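Local coordinates for benzoylformate Decarboxylase (Polynucleobacter necessarius, PDB 4K9Q), which probably acts as a thiamine diphosphate- and magnesium-dependent decarboxylase that converts benzoylformate to benzaldehyde and carbon dioxide, at residues Gly80-Asn88 and Thr394-Trp402. Numbering follows the deposited sequence.
With TPP (thiamine diphosphate), chain D.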
ATOM      1  N   GLY A  80      11.958   3.296 -12.503  1.00  9.02           N
ATOM      2  CA  GLY A  80      13.267   3.764 -12.069  1.00  9.96           C
ATOM      3  C   GLY A  80      13.412   5.263 -12.314  1.00 12.09           C
ATOM      4  O   GLY A  80      13.839   6.024 -11.445  1.00 10.17           O
ATOM      5  N   CYS A  81      13.044   5.707 -13.505  1.00  9.90           N
ATOM      6  CA  CYS A  81      13.102   7.130 -13.782  1.00  9.04           C
ATOM      7  C   CYS A  81      12.034   7.923 -13.016  1.00 10.35           C
ATOM      8  O   CYS A  81      12.226   9.095 -12.738  1.00 11.27           O
ATOM      9  CB  CYS A  81      13.077   7.397 -15.286  1.00 10.52           C
ATOM     10  SG  CYS A  81      14.705   7.038 -16.006  1.00 13.60           S
ATOM     11  N   LEU A  82      10.933   7.283 -12.647  1.00 10.33           N
ATOM     12  CA  LEU A  82       9.930   7.968 -11.843  1.00  9.84           C
ATOM     13  C   LEU A  82      10.468   8.204 -10.420  1.00 10.17           C
ATOM     14  O   LEU A  82      10.322   9.285  -9.868  1.00  8.88           O
ATOM     15  CB  LEU A  82       8.622   7.179 -11.830  1.00 10.04           C
ATOM     16  CG  LEU A  82       7.491   7.817 -11.019  1.00 11.89           C
ATOM     17  CD1 LEU A  82       7.275   9.259 -11.441  1.00 10.87           C
ATOM     18  CD2 LEU A  82       6.212   7.005 -11.212  1.00 13.97           C
ATOM     19  N   LEU A  83      11.112   7.190  -9.839  1.00  9.90           N
ATOM     20  CA  LEU A  83      11.809   7.368  -8.569  1.00 11.81           C
ATOM     21  C   LEU A  83      12.722   8.591  -8.679  1.00 10.74           C
ATOM     22  O   LEU A  83      12.741   9.459  -7.807  1.00 10.21           O
ATOM     23  CB  LEU A  83      12.614   6.102  -8.230  1.00 10.09           C
ATOM     24  CG  LEU A  83      13.428   5.990  -6.936  1.00 12.10           C
ATOM     25  CD1 LEU A  83      13.770   4.532  -6.647  1.00 12.22           C
ATOM     26  CD2 LEU A  83      14.710   6.810  -7.018  1.00 14.00           C
ATOM     27  N   THR A  84      13.467   8.683  -9.774  1.00  8.70           N
ATOM     28  CA  THR A  84      14.405   9.784  -9.933  1.00  8.96           C
ATOM     29  C   THR A  84      13.689  11.138 -10.066  1.00  9.95           C
ATOM     30  O   THR A  84      14.108  12.131  -9.462  1.00  9.33           O
ATOM     31  CB  THR A  84      15.345   9.519 -11.108  1.00 10.15           C
ATOM     32  OG1 THR A  84      16.098   8.325 -10.833  1.00 10.62           O
ATOM     33  CG2 THR A  84      16.288  10.704 -11.335  1.00 11.50           C
ATOM     34  N   ALA A  85      12.600  11.178 -10.830  1.00  8.22           N
ATOM     35  CA  ALA A  85      11.810  12.416 -10.932  1.00  9.73           C
ATOM     36  C   ALA A  85      11.306  12.861  -9.554  1.00  9.88           C
ATOM     37  O   ALA A  85      11.294  14.051  -9.233  1.00  9.28           O
ATOM     38  CB  ALA A  85      10.639  12.224 -11.884  1.00  9.63           C
ATOM     39  N   TYR A  86      10.889  11.901  -8.735  1.00  9.70           N
ATOM     40  CA  TYR A  86      10.420  12.196  -7.390  1.00  9.79           C
ATOM     41  C   TYR A  86      11.544  12.826  -6.562  1.00  9.89           C
ATOM     42  O   TYR A  86      11.338  13.843  -5.902  1.00 11.07           O
ATOM     43  CB  TYR A  86       9.918  10.910  -6.718  1.00  8.68           C
ATOM     44  CG  TYR A  86       9.273  11.117  -5.376  1.00 10.24           C
ATOM     45  CD1 TYR A  86      10.034  11.082  -4.208  1.00 11.46           C
ATOM     46  CD2 TYR A  86       7.893  11.333  -5.271  1.00  9.90           C
ATOM     47  CE1 TYR A  86       9.438  11.262  -2.957  1.00 13.22           C
ATOM     48  CE2 TYR A  86       7.294  11.519  -4.028  1.00 12.69           C
ATOM     49  CZ  TYR A  86       8.070  11.479  -2.884  1.00 14.71           C
ATOM     50  OH  TYR A  86       7.480  11.656  -1.656  1.00 13.69           O
ATOM     51  N   GLN A  87      12.737  12.237  -6.599  1.00 10.77           N
ATOM     52  CA  GLN A  87      13.842  12.767  -5.801  1.00  9.38           C
ATOM     53  C   GLN A  87      14.400  14.085  -6.365  1.00 10.67           C
ATOM     54  O   GLN A  87      14.934  14.902  -5.620  1.00 10.90           O
ATOM     55  CB  GLN A  87      14.929  11.695  -5.585  1.00 10.10           C
ATOM     56  CG  GLN A  87      14.375  10.499  -4.793  1.00 13.06           C
ATOM     57  CD  GLN A  87      15.431   9.570  -4.245  1.00 14.58           C
ATOM     58  OE1 GLN A  87      16.472   9.363  -4.863  1.00 13.28           O
ATOM     59  NE2 GLN A  87      15.161   8.992  -3.070  1.00 15.54           N
ATOM     60  N   ASN A  88      14.234  14.292  -7.671  1.00 10.09           N
ATOM     61  CA  ASN A  88      14.573  15.562  -8.338  1.00  9.47           C
ATOM     62  C   ASN A  88      13.562  16.662  -7.980  1.00 10.82           C
ATOM     63  O   ASN A  88      13.802  17.848  -8.251  1.00 10.56           O
ATOM     64  CB  ASN A  88      14.535  15.397  -9.863  1.00  8.95           C
ATOM     65  CG  ASN A  88      15.768  14.705 -10.433  1.00 11.76           C
ATOM     66  OD1 ASN A  88      16.801  14.559  -9.767  1.00 11.59           O
ATOM     67  ND2 ASN A  88      15.663  14.283 -11.693  1.00 12.65           N
ATOM     68  N   THR A 394      22.481  16.814 -13.182  1.00 10.80           N
ATOM     69  CA  THR A 394      22.600  15.359 -13.108  1.00 11.60           C
ATOM     70  C   THR A 394      21.426  14.864 -12.249  1.00 12.03           C
ATOM     71  O   THR A 394      20.578  15.663 -11.814  1.00 10.71           O
ATOM     72  CB  THR A 394      23.981  14.908 -12.558  1.00 12.75           C
ATOM     73  OG1 THR A 394      24.138  13.486 -12.703  1.00 12.16           O
ATOM     74  CG2 THR A 394      24.147  15.295 -11.093  1.00 12.77           C
ATOM     75  N   PHE A 395      21.355  13.560 -12.022  1.00 10.40           N
ATOM     76  CA  PHE A 395      20.279  13.000 -11.192  1.00 11.88           C
ATOM     77  C   PHE A 395      20.466  13.236  -9.684  1.00  9.73           C
ATOM     78  O   PHE A 395      21.591  13.394  -9.197  1.00 12.77           O
ATOM     79  CB  PHE A 395      20.040  11.511 -11.525  1.00 11.21           C
ATOM     80  CG  PHE A 395      21.292  10.643 -11.508  1.00 10.95           C
ATOM     81  CD1 PHE A 395      21.286   9.407 -12.146  1.00 11.73           C
ATOM     82  CD2 PHE A 395      22.435  11.031 -10.831  1.00 11.80           C
ATOM     83  CE1 PHE A 395      22.409   8.587 -12.143  1.00 15.16           C
ATOM     84  CE2 PHE A 395      23.577  10.223 -10.820  1.00 15.15           C
ATOM     85  CZ  PHE A 395      23.561   8.993 -11.475  1.00 13.30           C
ATOM     86  N   ALA A 396      19.357  13.299  -8.955  1.00  9.91           N
ATOM     87  CA  ALA A 396      19.417  13.389  -7.497  1.00 12.34           C
ATOM     88  C   ALA A 396      19.480  12.010  -6.846  1.00 13.95           C
ATOM     89  O   ALA A 396      19.746  11.901  -5.643  1.00 13.80           O
ATOM     90  CB  ALA A 396      18.209  14.166  -6.954  1.00 14.06           C
ATOM     91  N   SER A 397      19.266  10.964  -7.646  1.00 10.26           N
ATOM     92  CA  SER A 397      18.933   9.637  -7.129  1.00 10.11           C
ATOM     93  C   SER A 397      20.029   8.577  -7.266  1.00 11.78           C
ATOM     94  O   SER A 397      19.975   7.540  -6.598  1.00 13.64           O
ATOM     95  CB  SER A 397      17.719   9.116  -7.879  1.00 11.95           C
ATOM     96  OG  SER A 397      18.108   8.831  -9.220  1.00 13.13           O
ATOM     97  N   GLY A 398      20.980   8.806  -8.162  1.00 11.97           N
ATOM     98  CA  GLY A 398      21.972   7.795  -8.500  1.00 11.88           C
ATOM     99  C   GLY A 398      21.487   6.680  -9.423  1.00 13.70           C
ATOM    100  O   GLY A 398      22.238   5.743  -9.706  1.00 14.47           O
ATOM    101  N   GLY A 399      20.242   6.769  -9.892  1.00 11.85           N
ATOM    102  CA  GLY A 399      19.684   5.770 -10.792  1.00 12.37           C
ATOM    103  C   GLY A 399      20.124   5.929 -12.240  1.00 11.44           C
ATOM    104  O   GLY A 399      19.667   6.821 -12.954  1.00 11.76           O
ATOM    105  N   LEU A 400      21.020   5.051 -12.683  1.00 10.71           N
ATOM    106  CA  LEU A 400      21.529   5.123 -14.042  1.00 10.15           C
ATOM    107  C   LEU A 400      20.413   4.954 -15.070  1.00 11.63           C
ATOM    108  O   LEU A 400      19.421   4.260 -14.825  1.00 12.83           O
ATOM    109  CB  LEU A 400      22.617   4.067 -14.255  1.00  9.68           C
ATOM    110  CG  LEU A 400      23.820   4.164 -13.323  1.00 11.16           C
ATOM    111  CD1 LEU A 400      24.841   3.071 -13.677  1.00 14.03           C
ATOM    112  CD2 LEU A 400      24.446   5.548 -13.434  1.00 15.00           C
ATOM    113  N   GLY A 401      20.574   5.609 -16.215  1.00 11.62           N
ATOM    114  CA  GLY A 401      19.565   5.597 -17.262  1.00 12.08           C
ATOM    115  C   GLY A 401      18.761   6.889 -17.310  1.00 13.23           C
ATOM    116  O   GLY A 401      17.873   7.043 -18.141  1.00 12.69           O
ATOM    117  N   TRP A 402      19.067   7.824 -16.417  1.00 10.02           N
ATOM    118  CA  TRP A 402      18.305   9.068 -16.386  1.00 11.57           C
ATOM    119  C   TRP A 402      18.914  10.139 -17.288  1.00 11.13           C
ATOM    120  O   TRP A 402      18.195  10.826 -18.015  1.00 10.58           O
ATOM    121  CB  TRP A 402      18.185   9.600 -14.954  1.00 11.00           C
ATOM    122  CG  TRP A 402      17.319  10.822 -14.866  1.00  9.02           C
ATOM    123  CD1 TRP A 402      15.951  10.857 -14.808  1.00  9.81           C
ATOM    124  CD2 TRP A 402      17.759  12.182 -14.839  1.00 11.05           C
ATOM    125  NE1 TRP A 402      15.518  12.158 -14.739  1.00 11.00           N
ATOM    126  CE2 TRP A 402      16.607  12.992 -14.756  1.00 11.68           C
ATOM    127  CE3 TRP A 402      19.016  12.798 -14.881  1.00 10.70           C
ATOM    128  CZ2 TRP A 402      16.672  14.390 -14.717  1.00 11.11           C
ATOM    129  CZ3 TRP A 402      19.079  14.193 -14.832  1.00 12.37           C
ATOM    130  CH2 TRP A 402      17.912  14.967 -14.752  1.00 10.39           C
TER
HETATM  131  N1' TPP D 602      21.517   0.052 -12.073  1.00 11.16           N
HETATM  132  C2' TPP D 602      20.906   1.294 -11.982  1.00 13.06           C
HETATM  133  CM2 TPP D 602      19.591   1.545 -12.658  1.00 13.69           C
HETATM  134  N3' TPP D 602      21.486   2.316 -11.254  1.00 11.81           N
HETATM  135  C4' TPP D 602      22.685   2.107 -10.619  1.00 14.76           C
HETATM  136  N4' TPP D 602      23.231   3.091  -9.907  1.00 14.21           N
HETATM  137  C5' TPP D 602      23.326   0.873 -10.735  1.00 13.17           C
HETATM  138  C6' TPP D 602      22.735  -0.168 -11.450  1.00 13.00           C
HETATM  139  C7' TPP D 602      24.641   0.643 -10.036  1.00 13.93           C
HETATM  140  N3  TPP D 602      25.807   1.323 -10.583  1.00 15.00           N
HETATM  141  C2  TPP D 602      26.367   2.475 -10.055  1.00 20.14           C
HETATM  142  S1  TPP D 602      27.674   2.992 -10.841  0.75 14.64           S
HETATM  143  C5  TPP D 602      27.584   1.759 -11.882  1.00 11.77           C
HETATM  144  C4  TPP D 602      26.526   0.886 -11.650  1.00 19.58           C
HETATM  145  CM4 TPP D 602      26.202  -0.343 -12.463  1.00 12.14           C
HETATM  146  C6  TPP D 602      28.660   1.691 -12.929  1.00 17.16           C
HETATM  147  C7  TPP D 602      28.707   2.868 -13.890  1.00 13.81           C
HETATM  148  O7  TPP D 602      29.594   2.467 -14.909  1.00 16.37           O
HETATM  149  PA  TPP D 602      30.006   3.459 -16.106  1.00 14.79           P
HETATM  150  O1A TPP D 602      28.782   4.197 -16.567  1.00 14.04           O
HETATM  151  O2A TPP D 602      30.632   2.689 -17.224  1.00 14.48           O
HETATM  152  O3A TPP D 602      30.942   4.558 -15.400  1.00 13.58           O
HETATM  153  PB  TPP D 602      32.441   4.385 -14.844  1.00 14.54           P
HETATM  154  O1B TPP D 602      32.318   4.118 -13.378  1.00 17.35           O
HETATM  155  O2B TPP D 602      33.132   5.705 -15.101  1.00 18.59           O
HETATM  156  O3B TPP D 602      33.136   3.240 -15.507  1.00 12.17           O
HETATM  157  O   HOH W   1      12.737  11.183 -14.543  1.00 18.77           O
HETATM  158  O   HOH W   2      16.824   6.977 -12.958  1.00 11.82           O
HETATM  159  O   HOH W   3      18.280  11.271  -3.439  1.00 17.56           O
HETATM  160  O   HOH W   4      18.476   7.559  -4.257  1.00 18.94           O
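Phe395 sets its CB against Thr84 CG2 where a cofactor-binding loop of the C-terminal thiamine diphosphate domain crosses helix 79-88 of the N-terminal domain, a buried junction between two parallel-sheet domains of the TPP enzyme family. Ala396 donates its backbone N-H to Asn88 OD1 (N to OD1 3.0 Å) in the carbonyl plane, while its small methyl packs against Gln87 O and Asn88 OD1. The other end of that amide, ND2, bonds to Asp55 of helix 47-61, which holds it above the rim of the Trp402 ring, amide and ring planes 70° apart. Ser397 OG hydrogen-bonds to Thr84 OG1 (2.6 Å). With chi1 at 70°, OG also accepts from Gly399 N (3.0 Å), forming an ST turn. Gln87 OE1 reaches Ser397 O through a water. Gly398, at positive phi, receives the cofactor's N4' amino group on its carbonyl O (2.8 Å), and Leu400 N donates to N3' of the same aminopyrimidine. Between them, a CB on Gly399 would press on Thr84 OG1, which a water links to Gly399 O. At Gly401 a CB would jam against Leu400 O; its own O comes near Cys81 SG. Trp402 closes the loop, its NE1 also held by Asp55; CG anti to the backbone N (chi1 -176°) carries the indole to the helix, where Thr84 CG2 makes a CH-pi contact over the five-membered ring, 3.6 Å from its centroid, and Cys81 SG lies at the edge, 4.2 Å from Trp402 CD1.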